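Local atomic coordinates of lactose Operon Repressor (Escherichia coli, PDB entry 1JYE), a protein that represses transcription of the lactose operon by binding its operator DNA, and is probably released from it when a sugar inducer binds. Residues L62-S70 with Q117-P127. The protein carries 1 engineered substitution. Sequence-based numbering, arbitrary orientation.
Sequences LLIGVATSS and QRVSGLIINYP
Gly65 and Ala67 carry the backbone ladder to Gly121, Ile123 and Asn125: Gly65 N donates to Gly121 O, Gly65 O accepts from Ile123 N, Ala67 N reaches Ile123 O, and Ala67 O takes Asn125 N at 2.7 Å. An axis angle of 14° marks strands 63-68 and 122-125 as parallel. Ser120 N to Leu63 O (2.9 Å) and Ser69 N to Asn125 O extend the ladder at its two ends. Strand 93-98 bonds to the other edge of 63-68, giving the 2-1-3-4 parallel order of a Rossmann-like sheet, as in periplasmic binding proteins.

Among side-chain bonds, Asn125 ND2 donates to Thr68 OG1 (3.0 Å), which lies 20° out of the amide plane. With OG1 anti to the backbone N (chi1 -180°), the same hydroxyl donates to a lone pair of Ser69 O at 2.8 Å. A valine in place of this threonine would probably leave the buried Asn125 amide without this acceptor and freer to turn.

Apolar contacts alternate by face. Val66 CG2 lies alongside Ile123 CB (4.2 Å), and Ile123 also packs against helix 293-308; on the opposite face, Ala67 CB meets Ile124 CD1 (4.0 Å). Leu63 CD2 meets Val119 CG1 (4.1 Å).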
# COMPACT_ATOMS: atom_id res chain seq x y z
N LEU A 62 -0.24 3.90 28.51
CA LEU A 62 -0.21 5.04 27.55
C LEU A 62 -0.99 4.67 26.29
O LEU A 62 -0.77 3.61 25.70
CB LEU A 62 1.23 5.38 27.18
CG LEU A 62 1.44 6.55 26.21
CD1 LEU A 62 0.73 7.79 26.74
CD2 LEU A 62 2.93 6.81 26.05
N LEU A 63 -1.88 5.56 25.87
CA LEU A 63 -2.71 5.32 24.69
C LEU A 63 -2.94 6.57 23.85
O LEU A 63 -3.34 7.62 24.37
CB LEU A 63 -4.06 4.76 25.14
CG LEU A 63 -5.09 4.41 24.06
CD1 LEU A 63 -4.67 3.15 23.33
CD2 LEU A 63 -6.46 4.21 24.70
N ILE A 64 -2.71 6.46 22.55
CA ILE A 64 -2.92 7.58 21.64
C ILE A 64 -3.91 7.18 20.55
O ILE A 64 -4.11 5.99 20.29
CB ILE A 64 -1.61 8.06 21.00
CG1 ILE A 64 -0.94 6.92 20.24
CG2 ILE A 64 -0.68 8.60 22.09
CD1 ILE A 64 0.38 7.31 19.58
N GLY A 65 -4.53 8.17 19.93
CA GLY A 65 -5.49 7.88 18.89
C GLY A 65 -5.10 8.47 17.55
O GLY A 65 -4.50 9.54 17.48
N VAL A 66 -5.44 7.76 16.48
CA VAL A 66 -5.13 8.22 15.14
C VAL A 66 -6.39 8.22 14.28
O VAL A 66 -7.07 7.20 14.15
CB VAL A 66 -4.09 7.30 14.44
CG1 VAL A 66 -3.85 7.79 13.01
CG2 VAL A 66 -2.78 7.29 15.22
N ALA A 67 -6.72 9.39 13.72
CA ALA A 67 -7.87 9.51 12.83
C ALA A 67 -7.18 9.53 11.47
O ALA A 67 -6.38 10.43 11.19
CB ALA A 67 -8.62 10.82 13.08
N THR A 68 -7.46 8.56 10.61
CA THR A 68 -6.75 8.50 9.34
C THR A 68 -7.56 8.29 8.08
O THR A 68 -8.65 7.71 8.10
CB THR A 68 -5.68 7.39 9.39
OG1 THR A 68 -4.98 7.33 8.14
CG2 THR A 68 -6.34 6.04 9.66
N SER A 69 -7.00 8.76 6.96
CA SER A 69 -7.61 8.57 5.66
C SER A 69 -7.50 7.06 5.44
O SER A 69 -6.74 6.39 6.14
CB SER A 69 -6.81 9.30 4.58
OG SER A 69 -6.84 10.70 4.77
N SER A 70 -8.23 6.54 4.46
CA SER A 70 -8.21 5.11 4.19
C SER A 70 -6.81 4.51 4.07
O SER A 70 -5.95 5.03 3.36
CB SER A 70 -8.99 4.80 2.91
OG SER A 70 -8.89 3.42 2.60
N GLN A 117 -12.49 6.65 23.91
CA GLN A 117 -11.64 5.53 24.28
C GLN A 117 -10.55 5.98 25.24
O GLN A 117 -9.63 5.23 25.56
CB GLN A 117 -11.01 4.89 23.03
CG GLN A 117 -12.02 4.23 22.10
CD GLN A 117 -12.88 3.20 22.82
OE1 GLN A 117 -12.39 2.40 23.61
NE2 GLN A 117 -14.18 3.23 22.54
N ARG A 118 -10.66 7.22 25.70
CA ARG A 118 -9.71 7.81 26.65
C ARG A 118 -8.28 7.98 26.15
O ARG A 118 -7.33 7.76 26.90
CB ARG A 118 -9.70 7.01 27.95
CG ARG A 118 -11.04 6.88 28.64
CD ARG A 118 -10.86 6.49 30.10
NE ARG A 118 -9.96 5.36 30.26
CZ ARG A 118 -9.47 4.94 31.42
NH1 ARG A 118 -9.80 5.57 32.54
NH2 ARG A 118 -8.65 3.90 31.47
N VAL A 119 -8.11 8.37 24.89
CA VAL A 119 -6.77 8.58 24.36
C VAL A 119 -6.24 9.88 24.96
O VAL A 119 -7.02 10.79 25.26
CB VAL A 119 -6.79 8.70 22.82
CG1 VAL A 119 -7.34 7.41 22.21
CG2 VAL A 119 -7.63 9.89 22.39
N SER A 120 -4.93 9.97 25.16
CA SER A 120 -4.32 11.17 25.74
C SER A 120 -3.61 12.03 24.70
O SER A 120 -2.95 13.01 25.03
CB SER A 120 -3.34 10.78 26.85
OG SER A 120 -2.26 10.00 26.34
N GLY A 121 -3.75 11.64 23.44
CA GLY A 121 -3.13 12.38 22.35
C GLY A 121 -3.74 11.94 21.04
O GLY A 121 -4.11 10.78 20.89
N LEU A 122 -3.85 12.87 20.09
CA LEU A 122 -4.44 12.56 18.80
C LEU A 122 -3.57 12.95 17.61
O LEU A 122 -3.01 14.05 17.58
CB LEU A 122 -5.79 13.26 18.66
CG LEU A 122 -6.90 12.86 19.61
CD1 LEU A 122 -8.00 13.92 19.61
CD2 LEU A 122 -7.46 11.51 19.20
N ILE A 123 -3.46 12.05 16.64
CA ILE A 123 -2.73 12.35 15.41
C ILE A 123 -3.80 12.33 14.32
O ILE A 123 -4.49 11.33 14.13
CB ILE A 123 -1.65 11.29 15.11
CG1 ILE A 123 -0.57 11.33 16.20
CG2 ILE A 123 -1.02 11.58 13.75
CD1 ILE A 123 0.54 10.31 16.02
N ILE A 124 -3.97 13.46 13.65
CA ILE A 124 -4.97 13.59 12.59
C ILE A 124 -4.30 13.46 11.23
O ILE A 124 -3.70 14.41 10.71
CB ILE A 124 -5.70 14.95 12.68
CG1 ILE A 124 -6.18 15.21 14.11
CG2 ILE A 124 -6.88 14.98 11.72
CD1 ILE A 124 -7.19 14.20 14.63
N ASN A 125 -4.40 12.26 10.65
CA ASN A 125 -3.81 11.95 9.35
C ASN A 125 -4.92 11.95 8.31
O ASN A 125 -5.17 10.95 7.63
CB ASN A 125 -3.14 10.58 9.44
CG ASN A 125 -2.35 10.24 8.19
OD1 ASN A 125 -1.60 11.06 7.68
ND2 ASN A 125 -2.52 9.01 7.70
N TYR A 126 -5.58 13.10 8.17
CA TYR A 126 -6.70 13.27 7.25
C TYR A 126 -6.63 14.68 6.65
O TYR A 126 -6.38 15.64 7.37
CB TYR A 126 -8.00 13.08 8.04
CG TYR A 126 -9.26 13.09 7.22
CD1 TYR A 126 -9.65 11.97 6.50
CD2 TYR A 126 -10.06 14.23 7.15
CE1 TYR A 126 -10.81 11.98 5.73
CE2 TYR A 126 -11.22 14.26 6.39
CZ TYR A 126 -11.59 13.13 5.68
OH TYR A 126 -12.74 13.15 4.92
N PRO A 127 -6.86 14.82 5.33
CA PRO A 127 -6.80 16.14 4.69
C PRO A 127 -7.88 17.12 5.14
O PRO A 127 -9.07 16.86 5.00
CB PRO A 127 -6.90 15.79 3.20
CG PRO A 127 -7.81 14.60 3.21
CD PRO A 127 -7.28 13.78 4.37
O HOH W 1 -3.06 7.49 27.86
O HOH W 2 -4.36 11.88 4.66